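Local atomic coordinates of Two-component system sensor histidine kinase (Bacteroides thetaiotaomicron, PDB entry 3OTT), a protein that probably senses saccharides through the extracellular beta-propeller and beta-sandwich part held in this chain and relays the signal as a histidine kinase that regulates transcription. Residues L143-Y149 with V161-G166; Y149-K155 with F192-E198; P181-H185 with T209-F214; F136-G142 with N174-E178; T63-C67 with M78-N82. All coordinates share one frame; numbering follows the deposited sequence.

Overall arrangement
From the N terminus, interaction 5 comes first, closing a short loop at the start of the propeller blade made by strands 67-71 to 93-94. Interaction 4 then joins the end of the next blade, 105-136, to the outer strand of the blade 148-180, and interaction 1, the inner hairpin of that blade, is nested inside its loop; the two touch through Leu-143 and Thr-138. Interaction 2 crosses both, running from strand 148-153 to strand 193-199 of the following blade, and shares Tyr-149 with interaction 1. Interaction 3 crosses interaction 2 and packs the linker after strand 176-180 onto the blade 193-229.

Interaction 1 of 5, residues L143-Y149 with V161-G166; sequences LPNNTIY and VGTYNG
Thr-147 and Tyr-149 pair their backbones with Tyr-164 and Gly-162 in the inner hairpin of a beta-propeller blade, within a two-component regulator propeller repeat. The strands run antiparallel, with Ile-148 opposite Thr-163 as a non-hydrogen-bonded pair. Tyr-164 N donates to Thr-147 O at 2.9 Å, and Tyr-149 N gives a similar bond to Gly-162 O. Before the strand, Asn-145 folds an Asx turn: its OD1 takes Thr-147 N at 2.8 Å on a lone pair in the carbonyl plane. With CG anti to the backbone N (chi1 -168°), the Asn-145 amide lies against Tyr-164, Asn-145 ND2 reaching the ring edge 3.5 Å from Tyr-164 CD1. Tyr-149 lies alongside Tyr-164, its OH 3.8 Å from Tyr-164 CD2. On the buried side, Ile-148 CD1 fits between Thr-163 CG2 and Val-161 CG1, beside Leu-123 of the preceding blade. Thr-163 uses both branches: CG2 packs on Ile-148, while OG1 accepts Asn-165 N in an ST turn and donates to Gly-166 O. A valine in its place would probably leave Asn-165 N without its turn acceptor and let the corner into the next strand relax. Pro-144 lies along this corner, its CB 3.4 Å from Asn-165 O. Gly-166 O is gripped twice, by Thr-163 N and, from the opposite face of its plane, by Thr-163 OG1 at 3.0 Å.

Interaction 2 of 5, residues Y149-K155 with F192-E198; sequences YSIIRTK and FVNSLLE
Apolar packing starts with Ile-152 and Leu-196, where CG1 of the isoleucine lies 3.9 Å from CB of the leucine and its CG2 rests near Leu-196 O. The CG1 branch of Ile-152 sits between backbone N and carbonyl carbon (chi1 61°), which carries CD1 over the backbone toward Glu-198 N. Ser-150 OG tucks against Leu-196 CB at 3.5 Å. The aromatic pair follows: Tyr-149 and Phe-192 meet at their rims without stacking, with Tyr-149 CE2 3.5 Å from Phe-192 CD1 and planes 16° apart. These are the innermost strands of two successive propeller blades, 149-153 and 193-198, running nearly parallel at 21° and packing through side chains; each carries a classic beta bulge, at Tyr-149/Ser-150 and Asn-194/Ser-195. The polar contact is made by Glu-198, which, stretched out beyond CG, crosses Thr-154 at about a right angle; its OE2 accepts Lys-155 N at 3.1 Å on the syn side, 26° out of the carboxylate plane.

Interaction 3 of 5, residues P181-H185 with T209-F214; sequences PLPVH and TEGYLF
The linker that leaves outer strand 176-180 of one propeller blade packs here on strand 212-214 of the next, joining neighbouring blades through two aromatic rings. Three consecutive residues meet Phe-214, over one face and along its edge. Leu-182 CB sits over the face in a CH-pi contact, 4.1 Å from the Phe-214 ring centroid and displaced toward the rim. At the ring edge, Pro-183 O lies in plane, 3.2 Å from Phe-214 CE2; that carbonyl also accepts a hydrogen bond from Gln-225 of the blade's outer strand. Val-184 CG2 meets the same edge at Phe-214 CZ and also stands over a face of Tyr-212, so one methyl serves both rings. The valine spreads its methyls with CG1 anti to the backbone N (chi1 160°), which brings CG1 within 3.4 Å of Tyr-212 OH. Leu-191 also touches Leu-182, Val-184 and Phe-214. At the outer end the tyrosine hydroxyl accepts from the backbone: His-185 N reaches Tyr-212 OH at 3.1 Å, with a nearly straight N-H...O angle of 166°.

Interaction 4 of 5, residues F136-G142 with N174-E178; sequences FDTRRNG and NGKFE
Phe-177 turns its ring edge toward the face of Phe-136 on the buried side of this contact, an offset edge-to-face pair with planes at 86° and Phe-177 CE1 3.8 Å from Phe-136 CD2. Leu-123 touches both rings. Asn-141 has CG anti to the carbonyl carbon (chi1 -45°), which presents its amide to Gly-175: ND2 donates almost straight to Gly-175 O at 2.8 Å. Asn-141 OD1 takes Asp-137 N at 2.9 Å, from above the carbonyl plane, and the two bonds fix the rotation of the amide. The Asn-141 carbonyl O accepts Phe-177 N at 2.8 Å. With an alanine here, Gly-175 O and Asp-137 N would probably lose their side-chain partners, leaving the backbone bond to Phe-177 as the main polar tie. The exposed side is looser: Lys-176 NZ makes a weak bond to Arg-140 O. Asp-137 N-caps helix 138-141 by accepting Arg-140 N. The helix links consecutive blades of the propeller, docked on the outer strand of the second beside a G1 beta bulge at Gly-175 and Lys-176.

Interaction 5 of 5, residues T63-C67 with M78-N82; sequences TRIYC and MGTDN
Tyr-66, just before the innermost strand 67-71 of a beta-propeller blade, meets Asp-81, just after the neighbouring strand 75-79. The phenol OH of Tyr-66 donates to Asp-81 OD1 at 2.7 Å on the syn lone pair, with ring and carboxylate planes 40° apart. Having CG anti to the carbonyl carbon (chi1 -63°) lays the Tyr-66 ring along the opposing backbone, so that Thr-80 CA comes to its edge, in plane. On the backbone, Tyr-66 N donates to Gly-79 O at 2.8 Å and Gly-79 N returns a bond to Cys-67 O. On the buried side Ile-65 CG2 packs on Met-78 CB at 3.8 Å, and Ile-65 CD1 leans on Thr-80 CG2, which also meets the methyl of Thr-63. A water bridges the two segments: it donates to Arg-64 O at 2.7 Å, accepts from Asp-81 N and hydrogen-bonds Thr-63 OG1. Further out, Arg-106 of the following blade makes a cation-pi contact with Tyr-66, and Thr-80 OG1 is held by Gly-83 N.

Interaction 1 of 5, residues L143-Y149 with V161-G166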
# COMPACT_ATOMS: atom_id res chain seq x y z
N LEU B 143 34.76 -12.73 -4.23
CA LEU B 143 33.98 -13.09 -5.41
C LEU B 143 34.53 -14.38 -6.02
O LEU B 143 35.74 -14.58 -6.01
CB LEU B 143 34.00 -11.97 -6.43
CG LEU B 143 32.97 -10.87 -6.28
CD1 LEU B 143 33.18 -9.90 -7.42
CD2 LEU B 143 31.54 -11.44 -6.31
N PRO B 144 33.66 -15.27 -6.54
CA PRO B 144 34.28 -16.49 -7.12
C PRO B 144 35.01 -16.17 -8.45
O PRO B 144 35.99 -16.83 -8.79
CB PRO B 144 33.10 -17.48 -7.27
CG PRO B 144 31.86 -16.64 -7.17
CD PRO B 144 32.20 -15.38 -6.41
N ASN B 145 34.58 -15.12 -9.14
CA ASN B 145 35.17 -14.72 -10.43
C ASN B 145 34.77 -13.23 -10.65
O ASN B 145 33.84 -12.78 -10.04
CB ASN B 145 34.70 -15.69 -11.53
CG ASN B 145 35.46 -15.56 -12.84
OD1 ASN B 145 35.21 -14.62 -13.61
ND2 ASN B 145 36.38 -16.49 -13.12
N ASN B 146 35.55 -12.47 -11.42
CA ASN B 146 35.27 -11.06 -11.75
C ASN B 146 34.40 -10.90 -13.00
O ASN B 146 33.97 -9.80 -13.29
CB ASN B 146 36.58 -10.29 -11.99
CG ASN B 146 37.44 -10.21 -10.70
OD1 ASN B 146 36.93 -9.87 -9.60
ND2 ASN B 146 38.74 -10.56 -10.83
N THR B 147 34.19 -11.98 -13.76
CA THR B 147 33.23 -11.97 -14.87
C THR B 147 31.79 -12.20 -14.41
O THR B 147 31.44 -13.32 -14.06
CB THR B 147 33.63 -12.94 -15.97
OG1 THR B 147 34.91 -12.55 -16.46
CG2 THR B 147 32.66 -12.86 -17.18
N ILE B 148 30.97 -11.14 -14.46
CA ILE B 148 29.61 -11.13 -13.95
C ILE B 148 28.61 -11.21 -15.07
O ILE B 148 28.67 -10.39 -16.00
CB ILE B 148 29.34 -9.79 -13.22
CG1 ILE B 148 30.48 -9.43 -12.26
CG2 ILE B 148 28.00 -9.84 -12.46
CD1 ILE B 148 30.82 -10.53 -11.21
N TYR B 149 27.67 -12.16 -14.99
CA TYR B 149 26.62 -12.27 -16.01
C TYR B 149 25.22 -11.88 -15.54
O TYR B 149 24.37 -11.62 -16.35
CB TYR B 149 26.55 -13.68 -16.63
CG TYR B 149 27.78 -14.07 -17.37
CD1 TYR B 149 28.33 -13.23 -18.36
CD2 TYR B 149 28.38 -15.28 -17.12
CE1 TYR B 149 29.44 -13.60 -19.07
CE2 TYR B 149 29.52 -15.65 -17.78
CZ TYR B 149 30.04 -14.81 -18.78
OH TYR B 149 31.18 -15.20 -19.44
N VAL B 161 24.62 -12.72 -7.08
CA VAL B 161 25.53 -12.40 -8.20
C VAL B 161 25.95 -13.71 -8.90
O VAL B 161 26.63 -14.55 -8.31
CB VAL B 161 26.80 -11.66 -7.68
CG1 VAL B 161 27.84 -11.38 -8.83
CG2 VAL B 161 26.40 -10.44 -6.95
N GLY B 162 25.56 -13.85 -10.17
CA GLY B 162 25.92 -15.00 -11.00
C GLY B 162 27.12 -14.65 -11.86
O GLY B 162 27.14 -13.64 -12.56
N THR B 163 28.13 -15.52 -11.84
CA THR B 163 29.40 -15.25 -12.48
C THR B 163 29.80 -16.36 -13.44
O THR B 163 29.10 -17.35 -13.61
CB THR B 163 30.56 -15.06 -11.44
OG1 THR B 163 31.02 -16.32 -10.95
CG2 THR B 163 30.23 -14.05 -10.29
N TYR B 164 30.95 -16.16 -14.08
CA TYR B 164 31.60 -17.16 -14.90
C TYR B 164 31.82 -18.45 -14.09
O TYR B 164 31.74 -19.55 -14.63
CB TYR B 164 32.93 -16.59 -15.40
CG TYR B 164 33.69 -17.50 -16.29
CD1 TYR B 164 34.90 -18.05 -15.88
CD2 TYR B 164 33.20 -17.84 -17.53
CE1 TYR B 164 35.59 -18.91 -16.67
CE2 TYR B 164 33.89 -18.72 -18.34
CZ TYR B 164 35.09 -19.25 -17.90
OH TYR B 164 35.80 -20.12 -18.73
N ASN B 165 32.12 -18.33 -12.80
CA ASN B 165 32.31 -19.53 -12.00
C ASN B 165 31.41 -19.56 -10.76
O ASN B 165 31.89 -19.64 -9.61
CB ASN B 165 33.81 -19.77 -11.66
CG ASN B 165 34.06 -21.17 -11.03
OD1 ASN B 165 33.43 -22.18 -11.43
ND2 ASN B 165 34.95 -21.23 -10.05
N GLY B 166 30.12 -19.50 -10.97
CA GLY B 166 29.20 -19.83 -9.86
C GLY B 166 28.44 -18.67 -9.24
O GLY B 166 28.54 -17.50 -9.67

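Interaction 2 of 5, residues Y149-K155 with F192-E198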
# COMPACT_ATOMS: atom_id res chain seq x y z
N TYR B 149 27.67 -12.16 -14.99
CA TYR B 149 26.62 -12.27 -16.01
C TYR B 149 25.22 -11.88 -15.54
O TYR B 149 24.37 -11.62 -16.35
CB TYR B 149 26.55 -13.68 -16.63
CG TYR B 149 27.78 -14.07 -17.37
CD1 TYR B 149 28.33 -13.23 -18.36
CD2 TYR B 149 28.38 -15.28 -17.12
CE1 TYR B 149 29.44 -13.60 -19.07
CE2 TYR B 149 29.52 -15.65 -17.78
CZ TYR B 149 30.04 -14.81 -18.78
OH TYR B 149 31.18 -15.20 -19.44
N SER B 150 24.96 -11.95 -14.25
CA SER B 150 23.60 -11.75 -13.76
C SER B 150 23.64 -11.28 -12.34
O SER B 150 24.43 -11.76 -11.54
CB SER B 150 22.82 -13.07 -13.81
OG SER B 150 21.43 -12.75 -13.51
N ILE B 151 22.85 -10.27 -12.06
CA ILE B 151 22.66 -9.77 -10.72
C ILE B 151 21.22 -9.39 -10.45
O ILE B 151 20.57 -8.81 -11.34
CB ILE B 151 23.72 -8.76 -10.18
CG1 ILE B 151 23.05 -7.76 -9.28
CG2 ILE B 151 24.56 -8.08 -11.21
CD1 ILE B 151 23.98 -7.15 -8.38
N ILE B 152 20.73 -9.81 -9.26
CA ILE B 152 19.37 -9.49 -8.82
C ILE B 152 19.28 -9.06 -7.38
O ILE B 152 20.08 -9.46 -6.51
CB ILE B 152 18.32 -10.65 -9.04
CG1 ILE B 152 18.73 -11.89 -8.27
CG2 ILE B 152 17.99 -10.89 -10.57
CD1 ILE B 152 17.58 -12.88 -7.99
N ARG B 153 18.26 -8.26 -7.12
CA ARG B 153 17.90 -7.91 -5.77
C ARG B 153 16.61 -8.61 -5.45
O ARG B 153 15.67 -8.49 -6.23
CB ARG B 153 17.69 -6.38 -5.59
CG ARG B 153 17.51 -6.03 -4.10
CD ARG B 153 17.07 -4.60 -3.86
NE ARG B 153 15.64 -4.52 -3.93
CZ ARG B 153 14.80 -4.31 -2.92
NH1 ARG B 153 15.21 -4.05 -1.69
NH2 ARG B 153 13.51 -4.32 -3.19
N THR B 154 16.56 -9.35 -4.35
CA THR B 154 15.29 -9.89 -3.84
C THR B 154 14.48 -8.87 -2.99
O THR B 154 15.02 -7.85 -2.56
CB THR B 154 15.49 -11.16 -3.02
OG1 THR B 154 16.40 -10.89 -1.96
CG2 THR B 154 16.04 -12.33 -3.86
N LYS B 155 13.19 -9.16 -2.75
CA LYS B 155 12.28 -8.35 -1.92
C LYS B 155 12.79 -8.13 -0.50
O LYS B 155 12.47 -7.13 0.15
CB LYS B 155 10.92 -9.03 -1.85
CG LYS B 155 9.84 -8.35 -2.68
CD LYS B 155 10.30 -7.98 -4.14
CE LYS B 155 9.24 -7.06 -4.76
NZ LYS B 155 9.48 -6.94 -6.21
N PHE B 192 29.04 -21.50 -15.42
CA PHE B 192 28.46 -20.20 -15.86
C PHE B 192 27.13 -19.99 -15.22
O PHE B 192 26.25 -20.79 -15.41
CB PHE B 192 28.06 -20.21 -17.37
CG PHE B 192 29.19 -20.13 -18.34
CD1 PHE B 192 29.50 -18.90 -18.97
CD2 PHE B 192 29.90 -21.30 -18.72
CE1 PHE B 192 30.54 -18.79 -19.94
CE2 PHE B 192 30.94 -21.23 -19.67
CZ PHE B 192 31.26 -19.96 -20.29
N VAL B 193 26.92 -18.86 -14.57
CA VAL B 193 25.56 -18.56 -14.19
C VAL B 193 25.06 -17.39 -15.02
O VAL B 193 25.39 -16.24 -14.73
CB VAL B 193 25.44 -18.25 -12.70
CG1 VAL B 193 24.05 -17.67 -12.39
CG2 VAL B 193 25.69 -19.52 -11.86
N ASN B 194 24.25 -17.70 -16.03
CA ASN B 194 23.78 -16.70 -16.99
C ASN B 194 22.60 -15.94 -16.51
O ASN B 194 22.32 -14.82 -17.03
CB ASN B 194 23.26 -17.34 -18.29
CG ASN B 194 24.22 -18.27 -18.93
OD1 ASN B 194 25.39 -17.93 -19.16
ND2 ASN B 194 23.73 -19.47 -19.27
N SER B 195 21.82 -16.51 -15.59
CA SER B 195 20.50 -15.90 -15.35
C SER B 195 19.92 -16.22 -13.98
O SER B 195 20.10 -17.37 -13.50
CB SER B 195 19.51 -16.38 -16.43
OG SER B 195 18.31 -15.67 -16.30
N LEU B 196 19.24 -15.22 -13.39
CA LEU B 196 18.73 -15.28 -12.04
C LEU B 196 17.36 -14.67 -11.99
O LEU B 196 17.13 -13.66 -12.64
CB LEU B 196 19.64 -14.51 -11.05
CG LEU B 196 21.06 -15.03 -10.80
CD1 LEU B 196 21.86 -14.11 -9.81
CD2 LEU B 196 20.98 -16.45 -10.31
N LEU B 197 16.48 -15.24 -11.20
CA LEU B 197 15.13 -14.72 -11.10
C LEU B 197 14.51 -15.05 -9.75
O LEU B 197 14.47 -16.24 -9.31
CB LEU B 197 14.22 -15.26 -12.22
CG LEU B 197 12.76 -14.74 -12.20
CD1 LEU B 197 12.58 -13.29 -12.69
CD2 LEU B 197 11.81 -15.66 -12.96
N GLU B 198 14.01 -14.02 -9.10
CA GLU B 198 13.33 -14.22 -7.85
C GLU B 198 11.90 -14.63 -8.12
O GLU B 198 11.28 -14.10 -9.01
CB GLU B 198 13.31 -12.96 -7.04
CG GLU B 198 12.60 -13.16 -5.68
CD GLU B 198 12.36 -11.87 -4.90
OE1 GLU B 198 12.20 -10.75 -5.52
OE2 GLU B 198 12.32 -11.99 -3.66

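Interaction 3 of 5, residues P181-H185 with T209-F214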
# COMPACT_ATOMS: atom_id res chain seq x y z
N PRO B 181 27.11 -23.22 -3.51
CA PRO B 181 27.55 -24.32 -4.36
C PRO B 181 26.37 -24.94 -5.07
O PRO B 181 25.31 -25.06 -4.48
CB PRO B 181 28.13 -25.35 -3.34
CG PRO B 181 28.40 -24.55 -2.04
CD PRO B 181 27.26 -23.53 -2.07
N LEU B 182 26.56 -25.36 -6.32
CA LEU B 182 25.43 -25.83 -7.11
C LEU B 182 25.70 -27.28 -7.46
O LEU B 182 26.72 -27.62 -8.03
CB LEU B 182 25.21 -24.96 -8.35
CG LEU B 182 24.86 -23.47 -8.12
CD1 LEU B 182 25.12 -22.66 -9.39
CD2 LEU B 182 23.43 -23.20 -7.70
N PRO B 183 24.78 -28.15 -7.08
CA PRO B 183 25.02 -29.62 -7.16
C PRO B 183 24.84 -30.13 -8.59
O PRO B 183 23.79 -29.96 -9.23
CB PRO B 183 23.94 -30.21 -6.21
CG PRO B 183 22.80 -29.20 -6.25
CD PRO B 183 23.57 -27.82 -6.31
N VAL B 184 25.89 -30.74 -9.10
CA VAL B 184 25.95 -31.10 -10.50
C VAL B 184 26.46 -32.55 -10.58
O VAL B 184 27.08 -33.03 -9.63
CB VAL B 184 26.88 -30.09 -11.28
CG1 VAL B 184 27.34 -30.68 -12.57
CG2 VAL B 184 26.16 -28.75 -11.51
N HIS B 185 26.19 -33.22 -11.71
CA HIS B 185 26.73 -34.56 -11.98
C HIS B 185 28.28 -34.73 -12.11
O HIS B 185 28.80 -35.75 -11.69
CB HIS B 185 25.99 -35.27 -13.12
CG HIS B 185 26.22 -36.76 -13.14
ND1 HIS B 185 26.72 -37.43 -14.22
CD2 HIS B 185 26.08 -37.69 -12.15
CE1 HIS B 185 26.85 -38.72 -13.93
NE2 HIS B 185 26.47 -38.89 -12.68
N THR B 209 21.95 -21.92 -15.84
CA THR B 209 23.32 -22.19 -16.13
C THR B 209 23.40 -22.95 -17.46
O THR B 209 22.39 -23.26 -18.09
CB THR B 209 23.95 -23.10 -15.01
OG1 THR B 209 23.35 -24.41 -15.05
CG2 THR B 209 23.80 -22.53 -13.59
N GLU B 210 24.61 -23.25 -17.89
CA GLU B 210 24.80 -24.24 -18.90
C GLU B 210 24.49 -25.58 -18.29
O GLU B 210 25.21 -26.05 -17.40
CB GLU B 210 26.25 -24.23 -19.40
CG GLU B 210 26.55 -25.35 -20.44
CD GLU B 210 27.68 -25.01 -21.48
OE1 GLU B 210 28.11 -23.82 -21.59
OE2 GLU B 210 28.12 -25.96 -22.23
N GLY B 211 23.41 -26.19 -18.75
CA GLY B 211 23.12 -27.58 -18.43
C GLY B 211 22.02 -27.83 -17.40
O GLY B 211 21.53 -28.94 -17.29
N TYR B 212 21.65 -26.83 -16.62
CA TYR B 212 20.77 -27.05 -15.49
C TYR B 212 20.00 -25.80 -15.23
O TYR B 212 20.50 -24.70 -15.47
CB TYR B 212 21.59 -27.30 -14.23
CG TYR B 212 22.40 -28.55 -14.24
CD1 TYR B 212 23.72 -28.54 -14.70
CD2 TYR B 212 21.86 -29.76 -13.78
CE1 TYR B 212 24.49 -29.71 -14.72
CE2 TYR B 212 22.63 -30.93 -13.76
CZ TYR B 212 23.93 -30.90 -14.25
OH TYR B 212 24.68 -32.07 -14.19
N LEU B 213 18.83 -26.01 -14.66
CA LEU B 213 18.02 -25.01 -14.05
C LEU B 213 17.89 -25.41 -12.51
O LEU B 213 17.46 -26.55 -12.21
CB LEU B 213 16.63 -25.06 -14.68
CG LEU B 213 15.62 -24.02 -14.19
CD1 LEU B 213 16.18 -22.58 -14.29
CD2 LEU B 213 14.28 -24.17 -14.94
N PHE B 214 18.30 -24.52 -11.61
CA PHE B 214 18.23 -24.75 -10.16
C PHE B 214 17.18 -23.90 -9.53
O PHE B 214 16.92 -22.78 -10.00
CB PHE B 214 19.53 -24.42 -9.50
CG PHE B 214 20.67 -25.31 -9.94
CD1 PHE B 214 21.50 -24.93 -10.98
CD2 PHE B 214 20.94 -26.53 -9.27
CE1 PHE B 214 22.63 -25.79 -11.37
CE2 PHE B 214 22.01 -27.38 -9.65
CZ PHE B 214 22.86 -26.99 -10.73

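Interaction 4 of 5, residues F136-G142 with N174-E178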
# COMPACT_ATOMS: atom_id res chain seq x y z
N PHE B 136 34.18 -4.16 -6.58
CA PHE B 136 34.19 -5.38 -5.80
C PHE B 136 34.96 -6.41 -6.54
O PHE B 136 34.76 -6.61 -7.75
CB PHE B 136 32.78 -5.89 -5.58
CG PHE B 136 31.96 -5.00 -4.72
CD1 PHE B 136 31.22 -3.96 -5.28
CD2 PHE B 136 32.01 -5.13 -3.34
CE1 PHE B 136 30.53 -3.09 -4.50
CE2 PHE B 136 31.28 -4.27 -2.55
CZ PHE B 136 30.55 -3.26 -3.12
N ASP B 137 35.84 -7.11 -5.83
CA ASP B 137 36.57 -8.13 -6.57
C ASP B 137 36.81 -9.48 -5.88
O ASP B 137 36.31 -9.78 -4.78
CB ASP B 137 37.85 -7.52 -7.18
CG ASP B 137 39.02 -7.49 -6.20
OD1 ASP B 137 38.86 -7.12 -5.02
OD2 ASP B 137 40.12 -7.87 -6.66
N THR B 138 37.60 -10.28 -6.59
CA THR B 138 38.02 -11.61 -6.18
C THR B 138 38.86 -11.64 -4.88
O THR B 138 38.53 -12.32 -3.92
CB THR B 138 38.70 -12.26 -7.43
OG1 THR B 138 38.20 -13.58 -7.61
CG2 THR B 138 40.20 -12.25 -7.38
N ARG B 139 39.91 -10.84 -4.83
CA ARG B 139 40.83 -10.74 -3.71
C ARG B 139 40.28 -10.00 -2.49
O ARG B 139 40.31 -10.54 -1.37
CB ARG B 139 42.11 -10.09 -4.20
CG ARG B 139 42.96 -11.10 -4.93
CD ARG B 139 43.93 -10.54 -5.97
NE ARG B 139 44.26 -11.59 -6.95
CZ ARG B 139 45.10 -12.60 -6.73
NH1 ARG B 139 45.74 -12.72 -5.56
NH2 ARG B 139 45.31 -13.51 -7.68
N ARG B 140 39.76 -8.78 -2.68
CA ARG B 140 39.23 -8.03 -1.54
C ARG B 140 37.89 -8.57 -1.01
O ARG B 140 37.63 -8.47 0.17
CB ARG B 140 39.08 -6.53 -1.85
CG ARG B 140 40.35 -5.87 -2.32
CD ARG B 140 40.31 -4.37 -2.12
NE ARG B 140 41.20 -3.73 -3.08
CZ ARG B 140 40.80 -3.09 -4.18
NH1 ARG B 140 39.50 -2.95 -4.44
NH2 ARG B 140 41.71 -2.56 -5.00
N ASN B 141 37.05 -9.14 -1.88
CA ASN B 141 35.67 -9.43 -1.46
C ASN B 141 35.22 -10.91 -1.50
O ASN B 141 34.12 -11.23 -1.04
CB ASN B 141 34.67 -8.48 -2.16
CG ASN B 141 35.14 -7.01 -2.16
OD1 ASN B 141 35.96 -6.59 -3.00
ND2 ASN B 141 34.61 -6.21 -1.22
N GLY B 142 36.08 -11.81 -1.97
CA GLY B 142 35.77 -13.25 -2.06
C GLY B 142 34.80 -13.56 -3.19
O GLY B 142 34.06 -14.55 -3.13
N ASN B 174 30.28 -7.31 6.29
CA ASN B 174 31.70 -7.16 6.16
C ASN B 174 32.08 -6.83 4.73
O ASN B 174 33.26 -6.73 4.42
CB ASN B 174 32.38 -8.46 6.60
CG ASN B 174 31.93 -9.64 5.76
OD1 ASN B 174 31.26 -9.47 4.74
ND2 ASN B 174 32.30 -10.84 6.18
N GLY B 175 31.10 -6.68 3.84
CA GLY B 175 31.39 -6.34 2.45
C GLY B 175 31.99 -7.48 1.60
O GLY B 175 32.65 -7.20 0.58
N LYS B 176 31.76 -8.73 1.99
CA LYS B 176 32.26 -9.85 1.24
C LYS B 176 31.14 -10.67 0.56
O LYS B 176 29.98 -10.36 0.68
CB LYS B 176 33.07 -10.77 2.15
CG LYS B 176 34.38 -10.20 2.63
CD LYS B 176 35.27 -11.40 3.05
CE LYS B 176 36.45 -10.97 3.97
NZ LYS B 176 37.42 -10.14 3.20
N PHE B 177 31.49 -11.74 -0.12
CA PHE B 177 30.49 -12.53 -0.76
C PHE B 177 30.52 -13.98 -0.29
O PHE B 177 31.53 -14.61 -0.29
CB PHE B 177 30.63 -12.45 -2.30
CG PHE B 177 30.36 -11.07 -2.84
CD1 PHE B 177 31.35 -10.08 -2.78
CD2 PHE B 177 29.12 -10.77 -3.41
CE1 PHE B 177 31.08 -8.81 -3.24
CE2 PHE B 177 28.86 -9.50 -3.93
CZ PHE B 177 29.84 -8.52 -3.83
N GLU B 178 29.36 -14.52 0.01
CA GLU B 178 29.28 -15.91 0.40
C GLU B 178 28.93 -16.77 -0.84
O GLU B 178 27.91 -16.51 -1.49
CB GLU B 178 28.16 -16.02 1.45
CG GLU B 178 27.90 -17.46 1.88
CD GLU B 178 26.67 -17.65 2.81
OE1 GLU B 178 25.82 -16.70 2.97
OE2 GLU B 178 26.57 -18.79 3.35

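Interaction 5 of 5, residues T63-C67 with M78-N82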
# COMPACT_ATOMS: atom_id res chain seq x y z
N THR B 63 25.27 0.92 -31.23
CA THR B 63 26.15 -0.02 -30.58
C THR B 63 25.29 -1.06 -29.91
O THR B 63 24.09 -0.86 -29.74
CB THR B 63 27.10 0.71 -29.57
OG1 THR B 63 28.12 -0.17 -29.13
CG2 THR B 63 26.36 1.31 -28.34
N ARG B 64 25.87 -2.19 -29.56
CA ARG B 64 25.08 -3.26 -29.00
C ARG B 64 24.73 -2.96 -27.54
O ARG B 64 25.58 -2.54 -26.77
CB ARG B 64 25.79 -4.61 -29.16
CG ARG B 64 25.07 -5.80 -28.52
CD ARG B 64 25.81 -7.16 -28.71
NE ARG B 64 24.87 -8.23 -29.06
CZ ARG B 64 25.08 -9.12 -30.04
NH1 ARG B 64 26.22 -9.14 -30.76
NH2 ARG B 64 24.15 -10.02 -30.28
N ILE B 65 23.48 -3.21 -27.18
CA ILE B 65 23.00 -3.02 -25.84
C ILE B 65 22.89 -4.39 -25.16
O ILE B 65 22.31 -5.32 -25.73
CB ILE B 65 21.57 -2.42 -25.88
CG1 ILE B 65 21.48 -1.21 -26.83
CG2 ILE B 65 21.05 -2.04 -24.45
CD1 ILE B 65 22.32 -0.06 -26.40
N TYR B 66 23.38 -4.54 -23.94
CA TYR B 66 23.31 -5.87 -23.30
C TYR B 66 22.26 -5.97 -22.23
O TYR B 66 21.83 -7.08 -21.89
CB TYR B 66 24.66 -6.26 -22.73
CG TYR B 66 25.72 -6.39 -23.81
CD1 TYR B 66 25.94 -7.63 -24.45
CD2 TYR B 66 26.53 -5.28 -24.16
CE1 TYR B 66 26.93 -7.77 -25.45
CE2 TYR B 66 27.54 -5.39 -25.21
CZ TYR B 66 27.71 -6.64 -25.84
OH TYR B 66 28.68 -6.79 -26.79
N CYS B 67 21.86 -4.83 -21.68
CA CYS B 67 20.99 -4.80 -20.54
C CYS B 67 20.60 -3.34 -20.35
O CYS B 67 21.25 -2.47 -20.93
CB CYS B 67 21.72 -5.29 -19.28
SG CYS B 67 23.05 -4.19 -18.76
N MET B 78 21.90 1.89 -20.10
CA MET B 78 22.04 0.69 -20.93
C MET B 78 23.50 0.23 -20.98
O MET B 78 24.39 1.05 -21.22
CB MET B 78 21.55 1.03 -22.35
CG MET B 78 20.06 1.51 -22.35
SD MET B 78 19.66 1.95 -24.04
CE MET B 78 20.44 3.57 -24.23
N GLY B 79 23.73 -1.07 -20.77
CA GLY B 79 25.09 -1.55 -20.81
C GLY B 79 25.58 -1.82 -22.21
O GLY B 79 24.84 -2.37 -23.00
N THR B 80 26.84 -1.48 -22.51
CA THR B 80 27.44 -1.57 -23.87
C THR B 80 28.91 -2.01 -23.70
O THR B 80 29.37 -2.12 -22.56
CB THR B 80 27.44 -0.17 -24.61
OG1 THR B 80 28.30 0.73 -23.92
CG2 THR B 80 26.05 0.50 -24.68
N ASP B 81 29.61 -2.24 -24.81
CA ASP B 81 31.08 -2.42 -24.85
C ASP B 81 31.82 -1.24 -24.23
O ASP B 81 32.85 -1.39 -23.56
CB ASP B 81 31.52 -2.53 -26.33
CG ASP B 81 30.88 -3.75 -27.06
OD1 ASP B 81 30.29 -4.66 -26.39
OD2 ASP B 81 30.98 -3.82 -28.31
N ASN B 82 31.32 -0.03 -24.46
CA ASN B 82 32.03 1.12 -23.94
C ASN B 82 31.61 1.51 -22.52
O ASN B 82 32.26 2.32 -21.86
CB ASN B 82 31.97 2.30 -24.86
CG ASN B 82 32.91 3.41 -24.40
OD1 ASN B 82 32.48 4.56 -24.21
ND2 ASN B 82 34.20 3.07 -24.17
O HOH W 1 28.20 -2.23 -27.41